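Local coordinates for WbbM protein (Klebsiella pneumoniae, PDB 6U4B), which is a trimeric, bifunctional glycosyltransferase that probably transfers sugars in O-antigen polymerisation, with a magnesium ion bound in its family 8 glycosyltransferase part, at residues I320-R325 against T409-D414; D433-G438 against N526-N531; I559-A562 against K566-N569. All coordinates share one frame; numbering follows the deposited sequence.

Contact 1: I320-R325 against T409-D414; sequences INSIIR and TVVKAD
The last turns of helix 313-325 pack on strand 409-411 in the GT-A-type domain expected of a family 8 glycosyltransferase. S322 meets V411 here. V411 lies three residues after D408 of the DxD motif, whose D406 and D408 bind magnesium. The helix and strand segments run almost parallel, with 7° between their directions and 6.7 Å between their axes. The small side chain of S322 is consistent with so close an approach. Its CB points at the strand and lies 3.6 Å from V411 O. Its OG takes the backbone N-H of V411 at 2.9 Å in a nearly straight bond, 168° at the hydrogen. The same hydroxyl is also bonded to L319 O, one turn back in the helix. With OG between the backbone N and the carbonyl carbon (chi1 82°), S322 can serve both partners. The bond ties the strand's edge to the helix, while the backbone of V410 and K412 pairs with strand 558-560. V411 CG2 packs tightly against S322, 3.2 Å from its OG. The apolar partner of V411 CG2 is I323 CG1, at 4.0 Å. All four touching residues are buried. Past the end of the strand, a water bridges the two backbones, donating to I323 O at 3.1 Å and to A413 O at 3.3 Å.

Contact 2: D433-G438 against N526-N531; sequences DIVMEG and NVYHGN
V435 lies over one face of the Y528 ring, and this is the tight part of the contact. Its CG2 sits 3.9 Å from the ring centroid, 29° off the normal, in a CH-pi contact. The methyl is shifted toward the phenol end, with Y528 CZ at 3.5 Å. V435 CG1 is anti to the backbone N (chi1 174°), which turns CG2 toward the ring. I434 joins less closely and obliquely, its CG1 at 4.2 Å from Y528 CE1. The polar side is looser. Y528 OH gives only a weak hydrogen bond to D433 OD1, at 3.3 Å. OD1 lies at the ring edge, near its plane, and the carboxylate is turned 33° from the ring. D433 is chiefly the N-cap of helix 434-441. Its OD1 accepts from M436 N at 3.1 Å, met from above the carboxylate plane, and weakly from V435 N. Three donors thus converge on one oxygen, two of them weakly, and the helix start would probably favour its negative charge. V435 and Y528 remain partly exposed. G530 and N531 are poorly ordered and make no contact with the helix segment. This packing lies beside the metal site of the family 8 part: the Y528 side chain is about 5 Å from that of H560. Y528 reaches from strand 527-528 to the start of helix 434-441. Q473 of strand 472-473 touches D433 and Y528, while helix 543-554 packs against I434 and V527.

Contact 3: I559-A562 against K566-N569; sequences IHYA and KPWN. With MG (magnesium ion), chain C.
K566 and P567 meet Y561 just after the magnesium ligand H560. The tyrosine is the centre of an inverse gamma turn. Its CB lies 3.8 Å from P567 CD. Farther out, CG and CD2 face the proline ring, with CD2 at 3.6 Å from P567 CD. P567 CG sits over the middle of the aromatic face, 3.8 Å from its centroid and 14° off the normal, a CH-pi contact. I559 CG2 lies on the opposite face, offset toward the rim. At the tip, OH bonds to F575 O, which tethers the far end of the ring. The backbone of Y561 holds the lysine. K566 bends at chi2 and chi3 (both -66°), and this brings its NZ back to Y561 O at 2.9 Å. The donor is tilted 21° from the carbonyl plane. NZ also has a weak bond to G563 O and a long, weak ion pair with D408. H560 binds magnesium through NE2 at 2.1 Å. Its ND1 bonds to N526, and A562 CB covers one ring face. D406 and D408 complete the protein ligands, the DxD-plus-histidine metal site typical of family 8 glycosyltransferases.

The three contacts share one small sheet, with strand 558-560 of contact 3 between the strands of the other two. V410 O of contact 1 lies 2.8 Å from I559 N, and V527 O of contact 2 lies 2.7 Å from H560 N. Both are probable hydrogen bonds. Contacts 1 and 2 do not touch: their centres are 20 Å apart and their nearest atoms about 6 Å. Contact 3 lies closer to each, 14 Å from contact 1 and 13 Å from contact 2 between centres. The magnesium ion is bound by H560 of contact 3, with D406 and D408 just before strand 409-411 of contact 1. The side chain of Y528 is about 7 Å from the magnesium ion. The side chain of V410 is about 11 Å from the magnesium ion.

Contact 1: I320-R325 against T409-D414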
ATOM      1  N   ILE A 320       0.999  15.817  -6.344  1.00 39.01           N
ATOM      2  CA  ILE A 320       2.401  15.721  -5.948  1.00 37.18           C
ATOM      3  C   ILE A 320       2.838  14.265  -5.890  1.00 38.25           C
ATOM      4  O   ILE A 320       3.948  13.914  -6.314  1.00 41.89           O
ATOM      5  CB  ILE A 320       2.627  16.442  -4.605  1.00 38.90           C
ATOM      6  CG1 ILE A 320       2.546  17.960  -4.797  1.00 38.72           C
ATOM      7  CG2 ILE A 320       3.964  16.041  -3.992  1.00 34.81           C
ATOM      8  CD1 ILE A 320       2.521  18.745  -3.505  1.00 35.70           C
ATOM      9  N   ASN A 321       1.971  13.390  -5.380  1.00 37.51           N
ATOM     10  CA  ASN A 321       2.295  11.969  -5.376  1.00 41.85           C
ATOM     11  C   ASN A 321       2.440  11.435  -6.798  1.00 42.97           C
ATOM     12  O   ASN A 321       3.330  10.623  -7.072  1.00 37.39           O
ATOM     13  CB  ASN A 321       1.233  11.187  -4.608  1.00 44.41           C
ATOM     14  CG  ASN A 321       1.837  10.170  -3.667  1.00 50.60           C
ATOM     15  OD1 ASN A 321       3.019  10.246  -3.335  1.00 54.46           O
ATOM     16  ND2 ASN A 321       1.028   9.213  -3.227  1.00 50.78           N
ATOM     17  N   SER A 322       1.590  11.898  -7.721  1.00 36.06           N
ATOM     18  CA  SER A 322       1.721  11.465  -9.110  1.00 41.17           C
ATOM     19  C   SER A 322       3.025  11.966  -9.719  1.00 44.46           C
ATOM     20  O   SER A 322       3.650  11.263 -10.523  1.00 43.00           O
ATOM     21  CB  SER A 322       0.521  11.937  -9.939  1.00 40.82           C
ATOM     22  OG  SER A 322       0.667  13.283 -10.373  1.00 37.14           O
ATOM     23  N   ILE A 323       3.451  13.176  -9.349  1.00 41.72           N
ATOM     24  CA  ILE A 323       4.722  13.697  -9.842  1.00 41.39           C
ATOM     25  C   ILE A 323       5.875  12.837  -9.340  1.00 46.19           C
ATOM     26  O   ILE A 323       6.801  12.509 -10.092  1.00 51.89           O
ATOM     27  CB  ILE A 323       4.890  15.171  -9.433  1.00 41.76           C
ATOM     28  CG1 ILE A 323       3.813  16.035 -10.091  1.00 43.78           C
ATOM     29  CG2 ILE A 323       6.283  15.673  -9.797  1.00 38.69           C
ATOM     30  CD1 ILE A 323       3.829  17.479  -9.645  1.00 44.11           C
ATOM     31  N   ILE A 324       5.831  12.451  -8.062  1.00 45.17           N
ATOM     32  CA  ILE A 324       6.880  11.606  -7.494  1.00 44.84           C
ATOM     33  C   ILE A 324       6.904  10.243  -8.171  1.00 45.48           C
ATOM     34  O   ILE A 324       7.975   9.695  -8.465  1.00 44.27           O
ATOM     35  CB  ILE A 324       6.689  11.470  -5.972  1.00 47.15           C
ATOM     36  CG1 ILE A 324       6.920  12.816  -5.282  1.00 48.84           C
ATOM     37  CG2 ILE A 324       7.611  10.396  -5.413  1.00 47.53           C
ATOM     38  CD1 ILE A 324       6.661  12.785  -3.802  1.00 51.87           C
ATOM     39  N   ARG A 325       5.728   9.668  -8.428  1.00 50.26           N
ATOM     40  CA  ARG A 325       5.681   8.302  -8.944  1.00 55.27           C
ATOM     41  C   ARG A 325       6.215   8.207 -10.367  1.00 50.74           C
ATOM     42  O   ARG A 325       6.705   7.149 -10.771  1.00 47.07           O
ATOM     43  CB  ARG A 325       4.258   7.765  -8.868  1.00 64.68           C
ATOM     44  CG  ARG A 325       3.761   7.561  -7.439  1.00 77.96           C
ATOM     45  CD  ARG A 325       2.357   6.983  -7.395  1.00 86.51           C
ATOM     46  NE  ARG A 325       2.331   5.578  -7.787  1.00 91.66           N
ATOM     47  CZ  ARG A 325       2.065   5.148  -9.016  1.00 92.99           C
ATOM     48  NH1 ARG A 325       2.064   3.848  -9.278  1.00 94.82           N
ATOM     49  NH2 ARG A 325       1.797   6.015  -9.983  1.00 90.18           N
ATOM     50  N   THR A 409      -5.210  18.047 -10.968  1.00 37.29           N
ATOM     51  CA  THR A 409      -4.643  17.202 -12.008  1.00 40.86           C
ATOM     52  C   THR A 409      -3.881  16.046 -11.371  1.00 41.22           C
ATOM     53  O   THR A 409      -3.565  16.062 -10.179  1.00 41.69           O
ATOM     54  CB  THR A 409      -3.687  17.985 -12.921  1.00 38.05           C
ATOM     55  OG1 THR A 409      -2.548  18.410 -12.161  1.00 34.47           O
ATOM     56  CG2 THR A 409      -4.377  19.208 -13.524  1.00 37.36           C
ATOM     57  N   VAL A 410      -3.593  15.035 -12.189  1.00 36.09           N
ATOM     58  CA  VAL A 410      -2.570  14.038 -11.903  1.00 36.95           C
ATOM     59  C   VAL A 410      -1.771  13.831 -13.181  1.00 35.83           C
ATOM     60  O   VAL A 410      -2.328  13.865 -14.283  1.00 35.56           O
ATOM     61  CB  VAL A 410      -3.155  12.694 -11.401  1.00 42.73           C
ATOM     62  CG1 VAL A 410      -3.853  12.863 -10.056  1.00 43.78           C
ATOM     63  CG2 VAL A 410      -4.096  12.078 -12.429  1.00 41.64           C
ATOM     64  N   VAL A 411      -0.465  13.634 -13.040  1.00 33.19           N
ATOM     65  CA  VAL A 411       0.395  13.396 -14.191  1.00 33.78           C
ATOM     66  C   VAL A 411       0.566  11.897 -14.380  1.00 36.26           C
ATOM     67  O   VAL A 411       0.494  11.110 -13.426  1.00 34.31           O
ATOM     68  CB  VAL A 411       1.760  14.101 -14.050  1.00 30.85           C
ATOM     69  CG1 VAL A 411       1.560  15.589 -13.795  1.00 33.55           C
ATOM     70  CG2 VAL A 411       2.581  13.465 -12.945  1.00 33.54           C
ATOM     71  N   LYS A 412       0.769  11.495 -15.634  1.00 41.03           N
ATOM     72  CA  LYS A 412       1.076  10.114 -15.983  1.00 45.60           C
ATOM     73  C   LYS A 412       2.463   9.986 -16.597  1.00 47.74           C
ATOM     74  O   LYS A 412       2.778   8.944 -17.185  1.00 48.00           O
ATOM     75  CB  LYS A 412       0.025   9.558 -16.949  1.00 46.99           C
ATOM     76  CG  LYS A 412      -1.412   9.768 -16.500  1.00 54.74           C
ATOM     77  CD  LYS A 412      -1.816   8.773 -15.426  1.00 57.11           C
ATOM     78  CE  LYS A 412      -1.882   7.364 -15.985  1.00 58.80           C
ATOM     79  NZ  LYS A 412      -2.443   6.404 -14.998  1.00 58.56           N
ATOM     80  N   ALA A 413       3.297  11.017 -16.478  1.00 44.51           N
ATOM     81  CA  ALA A 413       4.599  11.030 -17.122  1.00 43.17           C
ATOM     82  C   ALA A 413       5.524  11.967 -16.362  1.00 42.57           C
ATOM     83  O   ALA A 413       5.098  12.731 -15.491  1.00 40.21           O
ATOM     84  CB  ALA A 413       4.490  11.453 -18.593  1.00 42.81           C
ATOM     85  N   ASP A 414       6.807  11.894 -16.702  1.00 44.34           N
ATOM     86  CA  ASP A 414       7.809  12.770 -16.112  1.00 44.48           C
ATOM     87  C   ASP A 414       7.556  14.208 -16.556  1.00 47.69           C
ATOM     88  O   ASP A 414       7.582  14.507 -17.754  1.00 47.89           O
ATOM     89  CB  ASP A 414       9.204  12.303 -16.528  1.00 48.76           C
ATOM     90  CG  ASP A 414      10.315  13.171 -15.964  1.00 53.49           C
ATOM     91  OD1 ASP A 414      10.042  14.043 -15.112  1.00 56.21           O
ATOM     92  OD2 ASP A 414      11.477  12.974 -16.381  1.00 57.31           O
TER
HETATM   93  O   HOH W   1       6.874  13.724 -12.919  1.00 43.20           O

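Contact 2: D433-G438 against N526-N531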
ATOM      1  N   ASP A 433      -6.502  25.270 -26.093  1.00 43.43           N
ATOM      2  CA  ASP A 433      -7.744  25.073 -25.345  1.00 43.20           C
ATOM      3  C   ASP A 433      -8.837  24.650 -26.323  1.00 42.92           C
ATOM      4  O   ASP A 433      -9.388  25.478 -27.054  1.00 42.63           O
ATOM      5  CB  ASP A 433      -8.117  26.353 -24.602  1.00 45.00           C
ATOM      6  CG  ASP A 433      -9.233  26.150 -23.588  1.00 50.50           C
ATOM      7  OD1 ASP A 433      -9.997  25.168 -23.706  1.00 54.68           O
ATOM      8  OD2 ASP A 433      -9.349  26.991 -22.670  1.00 53.40           O
ATOM      9  N   ILE A 434      -9.174  23.358 -26.326  1.00 41.33           N
ATOM     10  CA  ILE A 434     -10.227  22.893 -27.225  1.00 46.94           C
ATOM     11  C   ILE A 434     -11.617  23.229 -26.699  1.00 43.88           C
ATOM     12  O   ILE A 434     -12.574  23.263 -27.482  1.00 43.87           O
ATOM     13  CB  ILE A 434     -10.116  21.383 -27.496  1.00 47.84           C
ATOM     14  CG1 ILE A 434     -10.454  20.573 -26.244  1.00 53.23           C
ATOM     15  CG2 ILE A 434      -8.723  21.033 -28.002  1.00 40.66           C
ATOM     16  CD1 ILE A 434     -10.403  19.077 -26.467  1.00 57.77           C
ATOM     17  N   VAL A 435     -11.761  23.488 -25.397  1.00 42.95           N
ATOM     18  CA  VAL A 435     -13.050  23.943 -24.883  1.00 43.07           C
ATOM     19  C   VAL A 435     -13.352  25.345 -25.390  1.00 47.18           C
ATOM     20  O   VAL A 435     -14.472  25.632 -25.834  1.00 50.10           O
ATOM     21  CB  VAL A 435     -13.080  23.877 -23.345  1.00 43.15           C
ATOM     22  CG1 VAL A 435     -14.370  24.487 -22.822  1.00 46.24           C
ATOM     23  CG2 VAL A 435     -12.946  22.441 -22.872  1.00 42.84           C
ATOM     24  N   MET A 436     -12.362  26.241 -25.338  1.00 46.13           N
ATOM     25  CA  MET A 436     -12.535  27.553 -25.954  1.00 48.87           C
ATOM     26  C   MET A 436     -12.736  27.430 -27.457  1.00 50.11           C
ATOM     27  O   MET A 436     -13.489  28.211 -28.049  1.00 44.77           O
ATOM     28  CB  MET A 436     -11.333  28.446 -25.644  1.00 44.24           C
ATOM     29  CG  MET A 436     -11.397  29.830 -26.287  1.00 41.91           C
ATOM     30  SD  MET A 436     -12.790  30.822 -25.715  1.00 49.07           S
ATOM     31  CE  MET A 436     -12.285  31.185 -24.033  1.00 47.78           C
ATOM     32  N   GLU A 437     -12.081  26.451 -28.089  1.00 54.67           N
ATOM     33  CA  GLU A 437     -12.331  26.187 -29.502  1.00 58.04           C
ATOM     34  C   GLU A 437     -13.805  25.887 -29.746  1.00 57.38           C
ATOM     35  O   GLU A 437     -14.380  26.328 -30.747  1.00 58.54           O
ATOM     36  CB  GLU A 437     -11.455  25.029 -29.981  1.00 55.47           C
ATOM     37  CG  GLU A 437     -11.518  24.770 -31.482  1.00 56.52           C
ATOM     38  CD  GLU A 437     -10.674  23.581 -31.899  1.00 58.39           C
ATOM     39  OE1 GLU A 437     -11.147  22.769 -32.725  1.00 61.01           O
ATOM     40  OE2 GLU A 437      -9.538  23.451 -31.393  1.00 58.71           O
ATOM     41  N   GLY A 438     -14.436  25.149 -28.829  1.00 56.47           N
ATOM     42  CA  GLY A 438     -15.863  24.900 -28.953  1.00 55.93           C
ATOM     43  C   GLY A 438     -16.700  26.130 -28.663  1.00 54.44           C
ATOM     44  O   GLY A 438     -17.719  26.364 -29.318  1.00 55.09           O
ATOM     45  N   ASN A 526      -2.679  17.822 -21.413  1.00 42.60           N
ATOM     46  CA  ASN A 526      -3.783  18.483 -20.728  1.00 46.11           C
ATOM     47  C   ASN A 526      -5.105  17.843 -21.134  1.00 43.13           C
ATOM     48  O   ASN A 526      -5.921  18.467 -21.818  1.00 40.03           O
ATOM     49  CB  ASN A 526      -3.792  19.982 -21.039  1.00 42.74           C
ATOM     50  CG  ASN A 526      -4.606  20.783 -20.039  1.00 40.02           C
ATOM     51  OD1 ASN A 526      -5.516  20.260 -19.396  1.00 37.51           O
ATOM     52  ND2 ASN A 526      -4.281  22.063 -19.907  1.00 44.36           N
ATOM     53  N   VAL A 527      -5.331  16.605 -20.707  1.00 42.23           N
ATOM     54  CA  VAL A 527      -6.489  15.831 -21.136  1.00 41.92           C
ATOM     55  C   VAL A 527      -7.613  16.043 -20.128  1.00 44.19           C
ATOM     56  O   VAL A 527      -7.504  15.645 -18.966  1.00 43.65           O
ATOM     57  CB  VAL A 527      -6.143  14.344 -21.280  1.00 43.05           C
ATOM     58  CG1 VAL A 527      -7.367  13.545 -21.717  1.00 39.05           C
ATOM     59  CG2 VAL A 527      -5.004  14.162 -22.274  1.00 43.04           C
ATOM     60  N   TYR A 528      -8.697  16.677 -20.574  1.00 44.06           N
ATOM     61  CA  TYR A 528      -9.889  16.773 -19.744  1.00 51.87           C
ATOM     62  C   TYR A 528     -10.433  15.381 -19.453  1.00 60.44           C
ATOM     63  O   TYR A 528     -10.505  14.526 -20.341  1.00 55.97           O
ATOM     64  CB  TYR A 528     -10.968  17.604 -20.437  1.00 58.84           C
ATOM     65  CG  TYR A 528     -10.630  19.063 -20.642  1.00 73.15           C
ATOM     66  CD1 TYR A 528     -10.167  19.521 -21.868  1.00 79.18           C
ATOM     67  CD2 TYR A 528     -10.796  19.986 -19.617  1.00 75.03           C
ATOM     68  CE1 TYR A 528      -9.867  20.852 -22.066  1.00 79.80           C
ATOM     69  CE2 TYR A 528     -10.499  21.323 -19.805  1.00 77.75           C
ATOM     70  CZ  TYR A 528     -10.035  21.749 -21.032  1.00 81.47           C
ATOM     71  OH  TYR A 528      -9.739  23.078 -21.228  1.00 84.59           O
ATOM     72  N   HIS A 529     -10.821  15.151 -18.199  1.00 66.26           N
ATOM     73  CA  HIS A 529     -11.441  13.879 -17.854  1.00 76.64           C
ATOM     74  C   HIS A 529     -12.885  13.788 -18.328  1.00 87.77           C
ATOM     75  O   HIS A 529     -13.451  12.690 -18.325  1.00 87.13           O
ATOM     76  CB  HIS A 529     -11.366  13.643 -16.342  1.00 72.61           C
ATOM     77  CG  HIS A 529     -12.326  14.468 -15.545  1.00 73.31           C
ATOM     78  ND1 HIS A 529     -12.421  15.836 -15.675  1.00 72.20           N
ATOM     79  CD2 HIS A 529     -13.228  14.118 -14.598  1.00 76.20           C
ATOM     80  CE1 HIS A 529     -13.344  16.292 -14.847  1.00 73.21           C
ATOM     81  NE2 HIS A 529     -13.848  15.271 -14.180  1.00 76.25           N
ATOM     82  N   GLY A 530     -13.487  14.904 -18.738  1.00101.58           N
ATOM     83  CA  GLY A 530     -14.801  14.897 -19.345  1.00106.53           C
ATOM     84  C   GLY A 530     -15.967  15.109 -18.404  1.00108.21           C
ATOM     85  O   GLY A 530     -17.118  15.049 -18.857  1.00112.35           O
ATOM     86  N   ASN A 531     -15.712  15.358 -17.124  1.00106.31           N
ATOM     87  CA  ASN A 531     -16.764  15.518 -16.101  1.00106.50           C
ATOM     88  C   ASN A 531     -17.598  14.233 -16.092  1.00110.45           C
ATOM     89  O   ASN A 531     -17.045  13.135 -16.261  1.00109.22           O
ATOM     90  CB  ASN A 531     -17.554  16.789 -16.351  1.00102.20           C
ATOM     91  CG  ASN A 531     -17.056  17.958 -15.527  1.00100.21           C
ATOM     92  OD1 ASN A 531     -17.180  17.963 -14.303  1.00101.34           O
ATOM     93  ND2 ASN A 531     -16.498  18.962 -16.195  1.00 97.86           N
TER

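Contact 3: I559-A562 against K566-N569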
ATOM      1  N   ILE A 559      -3.766  14.359 -16.655  1.00 37.33           N
ATOM      2  CA  ILE A 559      -5.220  14.281 -16.617  1.00 37.80           C
ATOM      3  C   ILE A 559      -5.729  15.481 -15.832  1.00 41.01           C
ATOM      4  O   ILE A 559      -5.314  15.705 -14.690  1.00 37.34           O
ATOM      5  CB  ILE A 559      -5.691  12.963 -15.987  1.00 41.16           C
ATOM      6  CG1 ILE A 559      -5.195  11.780 -16.819  1.00 40.32           C
ATOM      7  CG2 ILE A 559      -7.203  12.949 -15.849  1.00 42.98           C
ATOM      8  CD1 ILE A 559      -5.274  10.446 -16.107  1.00 42.18           C
ATOM      9  N   HIS A 560      -6.619  16.257 -16.441  1.00 38.40           N
ATOM     10  CA  HIS A 560      -7.135  17.481 -15.843  1.00 39.86           C
ATOM     11  C   HIS A 560      -8.576  17.237 -15.411  1.00 41.71           C
ATOM     12  O   HIS A 560      -9.466  17.079 -16.254  1.00 43.11           O
ATOM     13  CB  HIS A 560      -7.042  18.645 -16.828  1.00 46.54           C
ATOM     14  CG  HIS A 560      -7.184  19.989 -16.187  1.00 55.46           C
ATOM     15  ND1 HIS A 560      -7.018  21.169 -16.882  1.00 57.95           N
ATOM     16  CD2 HIS A 560      -7.473  20.342 -14.911  1.00 55.95           C
ATOM     17  CE1 HIS A 560      -7.198  22.189 -16.062  1.00 58.76           C
ATOM     18  NE2 HIS A 560      -7.475  21.715 -14.861  1.00 60.19           N
ATOM     19  N   TYR A 561      -8.809  17.222 -14.098  1.00 43.64           N
ATOM     20  CA  TYR A 561     -10.161  17.049 -13.584  1.00 48.91           C
ATOM     21  C   TYR A 561     -10.882  18.386 -13.502  1.00 56.27           C
ATOM     22  O   TYR A 561     -11.490  18.715 -12.478  1.00 56.71           O
ATOM     23  CB  TYR A 561     -10.136  16.365 -12.221  1.00 48.06           C
ATOM     24  CG  TYR A 561      -9.457  15.022 -12.261  1.00 46.64           C
ATOM     25  CD1 TYR A 561      -8.119  14.894 -11.921  1.00 42.67           C
ATOM     26  CD2 TYR A 561     -10.141  13.887 -12.674  1.00 44.34           C
ATOM     27  CE1 TYR A 561      -7.487  13.669 -11.969  1.00 38.74           C
ATOM     28  CE2 TYR A 561      -9.520  12.657 -12.724  1.00 45.05           C
ATOM     29  CZ  TYR A 561      -8.192  12.556 -12.370  1.00 44.00           C
ATOM     30  OH  TYR A 561      -7.563  11.337 -12.418  1.00 41.76           O
ATOM     31  N   ALA A 562     -10.828  19.157 -14.583  1.00 63.86           N
ATOM     32  CA  ALA A 562     -11.486  20.453 -14.602  1.00 71.89           C
ATOM     33  C   ALA A 562     -12.996  20.282 -14.657  1.00 79.46           C
ATOM     34  O   ALA A 562     -13.522  19.470 -15.422  1.00 77.58           O
ATOM     35  CB  ALA A 562     -11.005  21.280 -15.791  1.00 69.86           C
ATOM     36  N   LYS A 566     -15.480  16.194  -9.397  1.00 77.84           N
ATOM     37  CA  LYS A 566     -14.102  15.922  -9.012  1.00 76.19           C
ATOM     38  C   LYS A 566     -13.978  14.497  -8.475  1.00 77.80           C
ATOM     39  O   LYS A 566     -14.895  14.003  -7.813  1.00 76.44           O
ATOM     40  CB  LYS A 566     -13.638  16.912  -7.950  1.00 75.75           C
ATOM     41  CG  LYS A 566     -14.287  18.287  -8.047  1.00 77.59           C
ATOM     42  CD  LYS A 566     -13.893  19.031  -9.318  1.00 77.63           C
ATOM     43  CE  LYS A 566     -12.415  19.375  -9.325  1.00 76.39           C
ATOM     44  NZ  LYS A 566     -12.107  20.518 -10.228  1.00 80.15           N
ATOM     45  N   PRO A 567     -12.858  13.818  -8.740  1.00 76.90           N
ATOM     46  CA  PRO A 567     -12.747  12.406  -8.337  1.00 76.41           C
ATOM     47  C   PRO A 567     -12.778  12.189  -6.834  1.00 78.46           C
ATOM     48  O   PRO A 567     -13.149  11.094  -6.392  1.00 80.07           O
ATOM     49  CB  PRO A 567     -11.402  11.975  -8.938  1.00 73.12           C
ATOM     50  CG  PRO A 567     -10.628  13.245  -9.079  1.00 72.98           C
ATOM     51  CD  PRO A 567     -11.642  14.297  -9.420  1.00 76.17           C
ATOM     52  N   TRP A 568     -12.413  13.188  -6.031  1.00 76.42           N
ATOM     53  CA  TRP A 568     -12.483  13.064  -4.581  1.00 76.55           C
ATOM     54  C   TRP A 568     -13.891  13.285  -4.034  1.00 82.15           C
ATOM     55  O   TRP A 568     -14.043  13.522  -2.831  1.00 81.72           O
ATOM     56  CB  TRP A 568     -11.499  14.033  -3.917  1.00 73.16           C
ATOM     57  CG  TRP A 568     -11.640  15.472  -4.352  1.00 71.72           C
ATOM     58  CD1 TRP A 568     -12.443  16.426  -3.793  1.00 75.50           C
ATOM     59  CD2 TRP A 568     -10.941  16.118  -5.425  1.00 68.96           C
ATOM     60  NE1 TRP A 568     -12.293  17.621  -4.455  1.00 76.19           N
ATOM     61  CE2 TRP A 568     -11.376  17.459  -5.461  1.00 72.92           C
ATOM     62  CE3 TRP A 568      -9.993  15.693  -6.362  1.00 66.58           C
ATOM     63  CZ2 TRP A 568     -10.895  18.376  -6.394  1.00 71.20           C
ATOM     64  CZ3 TRP A 568      -9.517  16.605  -7.290  1.00 67.05           C
ATOM     65  CH2 TRP A 568      -9.971  17.931  -7.299  1.00 69.48           C
ATOM     66  N   ASN A 569     -14.917  13.196  -4.881  1.00 86.95           N
ATOM     67  CA  ASN A 569     -16.277  13.516  -4.465  1.00 93.34           C
ATOM     68  C   ASN A 569     -17.303  12.472  -4.894  1.00 96.12           C
ATOM     69  O   ASN A 569     -18.258  12.210  -4.157  1.00 99.10           O
ATOM     70  CB  ASN A 569     -16.688  14.885  -5.012  1.00 94.77           C
ATOM     71  CG  ASN A 569     -16.095  16.035  -4.218  1.00 93.76           C
ATOM     72  OD1 ASN A 569     -15.920  15.939  -3.004  1.00 95.67           O
ATOM     73  ND2 ASN A 569     -15.786  17.132  -4.901  1.00 92.02           N
TER
HETATM   74 MG    MG C 602      -7.980  23.037 -13.365  1.00 35.94          MG